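PDB 5J7R: putative Lipoprotein from Clostridium perfringens, which is of unknown function but belongs to the sporulation and spore germination family and is probably anchored to the cell membrane as a lipoprotein. Local coordinates for residues A[93-98]-A[128-133]. Residues are numbered along the deposited sequence; the frame is centred on the assembly and turned at random.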
ATOM      1  N   ALA A  93       5.497  -1.526 -16.314  1.00 58.74           N
ATOM      2  CA  ALA A  93       4.139  -1.215 -15.914  1.00 57.76           C
ATOM      3  C   ALA A  93       3.265  -1.227 -17.163  1.00 57.74           C
ATOM      4  O   ALA A  93       3.430  -0.389 -18.047  1.00 54.60           O
ATOM      5  CB  ALA A  93       4.083   0.140 -15.245  1.00 58.93           C
ATOM      6  N   ILE A  94       2.359  -2.200 -17.238  1.00 59.03           N
ATOM      7  CA  ILE A  94       1.450  -2.335 -18.368  1.00 55.70           C
ATOM      8  C   ILE A  94       0.239  -1.487 -18.041  1.00 53.90           C
ATOM      9  O   ILE A  94      -0.604  -1.877 -17.228  1.00 53.42           O
ATOM     10  CB  ILE A  94       0.986  -3.781 -18.574  1.00 60.73           C
ATOM     11  CG1 ILE A  94       2.154  -4.693 -18.779  1.00 64.49           C
ATOM     12  CG2 ILE A  94       0.183  -3.922 -19.844  1.00 62.36           C
ATOM     13  CD1 ILE A  94       1.766  -6.134 -18.632  1.00 70.94           C
ATOM     14  N   ILE A  95       0.153  -0.336 -18.688  1.00 52.43           N
ATOM     15  CA  ILE A  95      -0.937   0.598 -18.472  1.00 48.68           C
ATOM     16  C   ILE A  95      -1.906   0.437 -19.623  1.00 54.34           C
ATOM     17  O   ILE A  95      -1.653   0.905 -20.729  1.00 55.91           O
ATOM     18  CB  ILE A  95      -0.410   2.042 -18.396  1.00 46.06           C
ATOM     19  CG1 ILE A  95       0.686   2.134 -17.333  1.00 44.71           C
ATOM     20  CG2 ILE A  95      -1.553   3.005 -18.113  1.00 46.03           C
ATOM     21  CD1 ILE A  95       1.409   3.461 -17.287  1.00 46.89           C
ATOM     22  N   ASN A  96      -3.035  -0.203 -19.336  1.00 57.06           N
ATOM     23  CA  ASN A  96      -4.050  -0.470 -20.330  1.00 55.74           C
ATOM     24  C   ASN A  96      -5.160   0.568 -20.271  1.00 53.56           C
ATOM     25  O   ASN A  96      -5.957   0.581 -19.338  1.00 55.17           O
ATOM     26  CB  ASN A  96      -4.602  -1.869 -20.094  1.00 58.34           C
ATOM     27  CG  ASN A  96      -5.576  -2.299 -21.157  1.00 63.40           C
ATOM     28  OD1 ASN A  96      -5.575  -1.772 -22.278  1.00 61.47           O
ATOM     29  ND2 ASN A  96      -6.395  -3.286 -20.832  1.00 65.52           N
ATOM     30  N   LEU A  97      -5.227   1.410 -21.301  1.00 55.75           N
ATOM     31  CA  LEU A  97      -6.210   2.495 -21.378  1.00 57.45           C
ATOM     32  C   LEU A  97      -7.295   2.201 -22.395  1.00 59.01           C
ATOM     33  O   LEU A  97      -7.171   1.279 -23.190  1.00 63.48           O
ATOM     34  CB  LEU A  97      -5.500   3.801 -21.762  1.00 56.46           C
ATOM     35  CG  LEU A  97      -4.320   4.216 -20.866  1.00 56.86           C
ATOM     36  CD1 LEU A  97      -3.612   5.427 -21.448  1.00 59.00           C
ATOM     37  CD2 LEU A  97      -4.755   4.484 -19.428  1.00 55.49           C
ATOM     38  N   SER A  98      -8.365   2.988 -22.349  1.00 60.60           N
ATOM     39  CA  SER A  98      -9.478   2.846 -23.285  1.00 65.09           C
ATOM     40  C   SER A  98      -9.171   3.639 -24.557  1.00 68.33           C
ATOM     41  O   SER A  98      -8.174   4.375 -24.622  1.00 68.22           O
ATOM     42  CB  SER A  98     -10.772   3.362 -22.659  1.00 67.32           C
ATOM     43  OG  SER A  98     -10.671   4.737 -22.330  1.00 68.38           O
ATOM     44  N   ASN A 128      10.707   0.603 -14.057  1.00 75.37           N
ATOM     45  CA  ASN A 128      11.713   1.332 -14.833  1.00 80.61           C
ATOM     46  C   ASN A 128      11.212   1.674 -16.241  1.00 77.71           C
ATOM     47  O   ASN A 128      11.767   2.559 -16.889  1.00 77.42           O
ATOM     48  CB  ASN A 128      13.011   0.529 -14.926  1.00 90.77           C
ATOM     49  CG  ASN A 128      13.693   0.358 -13.576  1.00 98.53           C
ATOM     50  OD1 ASN A 128      13.567   1.203 -12.679  1.00106.32           O
ATOM     51  ND2 ASN A 128      14.441  -0.728 -13.432  1.00104.61           N
ATOM     52  N   LYS A 129      10.173   0.979 -16.707  1.00 87.63           N
ATOM     53  CA  LYS A 129       9.602   1.219 -18.031  1.00 83.53           C
ATOM     54  C   LYS A 129       8.087   1.083 -18.005  1.00 79.25           C
ATOM     55  O   LYS A 129       7.518   0.511 -17.067  1.00 76.78           O
ATOM     56  CB  LYS A 129      10.157   0.214 -19.038  1.00 88.80           C
ATOM     57  CG  LYS A 129      11.664   0.246 -19.183  1.00 97.30           C
ATOM     58  CD  LYS A 129      12.144  -0.712 -20.256  1.00103.44           C
ATOM     59  CE  LYS A 129      13.653  -0.597 -20.403  1.00110.07           C
ATOM     60  NZ  LYS A 129      14.252  -1.551 -21.376  1.00113.78           N
ATOM     61  N   ILE A 130       7.435   1.626 -19.030  1.00 74.19           N
ATOM     62  CA  ILE A 130       5.982   1.531 -19.148  1.00 69.27           C
ATOM     63  C   ILE A 130       5.640   1.012 -20.537  1.00 68.13           C
ATOM     64  O   ILE A 130       6.362   1.242 -21.502  1.00 70.20           O
ATOM     65  CB  ILE A 130       5.245   2.865 -18.881  1.00 66.43           C
ATOM     66  CG1 ILE A 130       5.486   3.880 -20.007  1.00 69.25           C
ATOM     67  CG2 ILE A 130       5.645   3.418 -17.515  1.00 64.87           C
ATOM     68  CD1 ILE A 130       4.714   5.172 -19.846  1.00 69.78           C
ATOM     69  N   ASN A 131       4.538   0.290 -20.607  1.00 68.10           N
ATOM     70  CA  ASN A 131       4.043  -0.265 -21.833  1.00 65.96           C
ATOM     71  C   ASN A 131       2.580   0.135 -21.871  1.00 62.57           C
ATOM     72  O   ASN A 131       1.762  -0.408 -21.131  1.00 62.87           O
ATOM     73  CB  ASN A 131       4.207  -1.786 -21.828  1.00 68.75           C
ATOM     74  CG  ASN A 131       3.756  -2.439 -23.123  1.00 69.25           C
ATOM     75  OD1 ASN A 131       3.604  -1.786 -24.150  1.00 70.24           O
ATOM     76  ND2 ASN A 131       3.556  -3.741 -23.076  1.00 72.67           N
ATOM     77  N   ILE A 132       2.258   1.110 -22.712  1.00 63.18           N
ATOM     78  CA  ILE A 132       0.887   1.589 -22.843  1.00 61.88           C
ATOM     79  C   ILE A 132       0.152   0.760 -23.880  1.00 62.28           C
ATOM     80  O   ILE A 132       0.667   0.519 -24.958  1.00 64.53           O
ATOM     81  CB  ILE A 132       0.835   3.080 -23.220  1.00 60.26           C
ATOM     82  CG1 ILE A 132       1.533   3.902 -22.127  1.00 59.37           C
ATOM     83  CG2 ILE A 132      -0.620   3.517 -23.403  1.00 60.34           C
ATOM     84  CD1 ILE A 132       1.637   5.386 -22.388  1.00 58.41           C
ATOM     85  N   LEU A 133      -1.050   0.326 -23.521  1.00 63.05           N
ATOM     86  CA  LEU A 133      -1.911  -0.465 -24.387  1.00 65.20           C
ATOM     87  C   LEU A 133      -3.245   0.232 -24.423  1.00 65.21           C
ATOM     88  O   LEU A 133      -3.595   0.971 -23.506  1.00 65.45           O
ATOM     89  CB  LEU A 133      -2.145  -1.879 -23.833  1.00 66.00           C
ATOM     90  CG  LEU A 133      -0.996  -2.816 -23.520  1.00 67.97           C
ATOM     91  CD1 LEU A 133      -1.542  -4.156 -23.046  1.00 71.21           C
ATOM     92  CD2 LEU A 133      -0.088  -3.011 -24.706  1.00 70.14           C
TER
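L133 O takes the shortest bond of the pairing, from L97 N at 2.8 Å and nearly straight (172° at the hydrogen), while N96 CA brings its hydrogen to the same oxygen as a weaker C-H...O contact. The segments lie on the two parallel strands of a beta-alpha-beta unit, 92-97 and 129-134, joined through helix 107-121; 92-97 is the middle strand of a three-stranded mixed sheet, with 83-89 antiparallel on its other edge. Bonds in the register of a parallel pair join N131 N to A93 O (2.9 Å), I95 N to N131 O and L133 N to I95 O, and A93 N closes the row on K129 O. The short strand axes are turned 19° against each other. A93, I95, I130 and I132 share one face; helix 107-121 packs on the first three, with I117 against both I95 and I130, and I148 lies on I132. I95 CD1 reaches diagonally back to I130 CB (4.2 Å). L97 CD1 comes within 4.1 Å of I132 CG2, extending this apolar layer. The face of I94, N96, N131 and L133 is more mixed. There I94 CG1 lies beside the backbone N (chi1 -58°), leaving CG2 anti to it and obliquely against L133 CD1 at 3.6 Å. N96 is buried, and its amide is gripped at both ends: OD1 accepts from N136 N, just after strand 129-134, and ND2 bonds S85 OG on strand 83-89. With CG anti to the backbone N (chi1 -175°), the amide leans across to L133, OD1 3.8 Å from its CB.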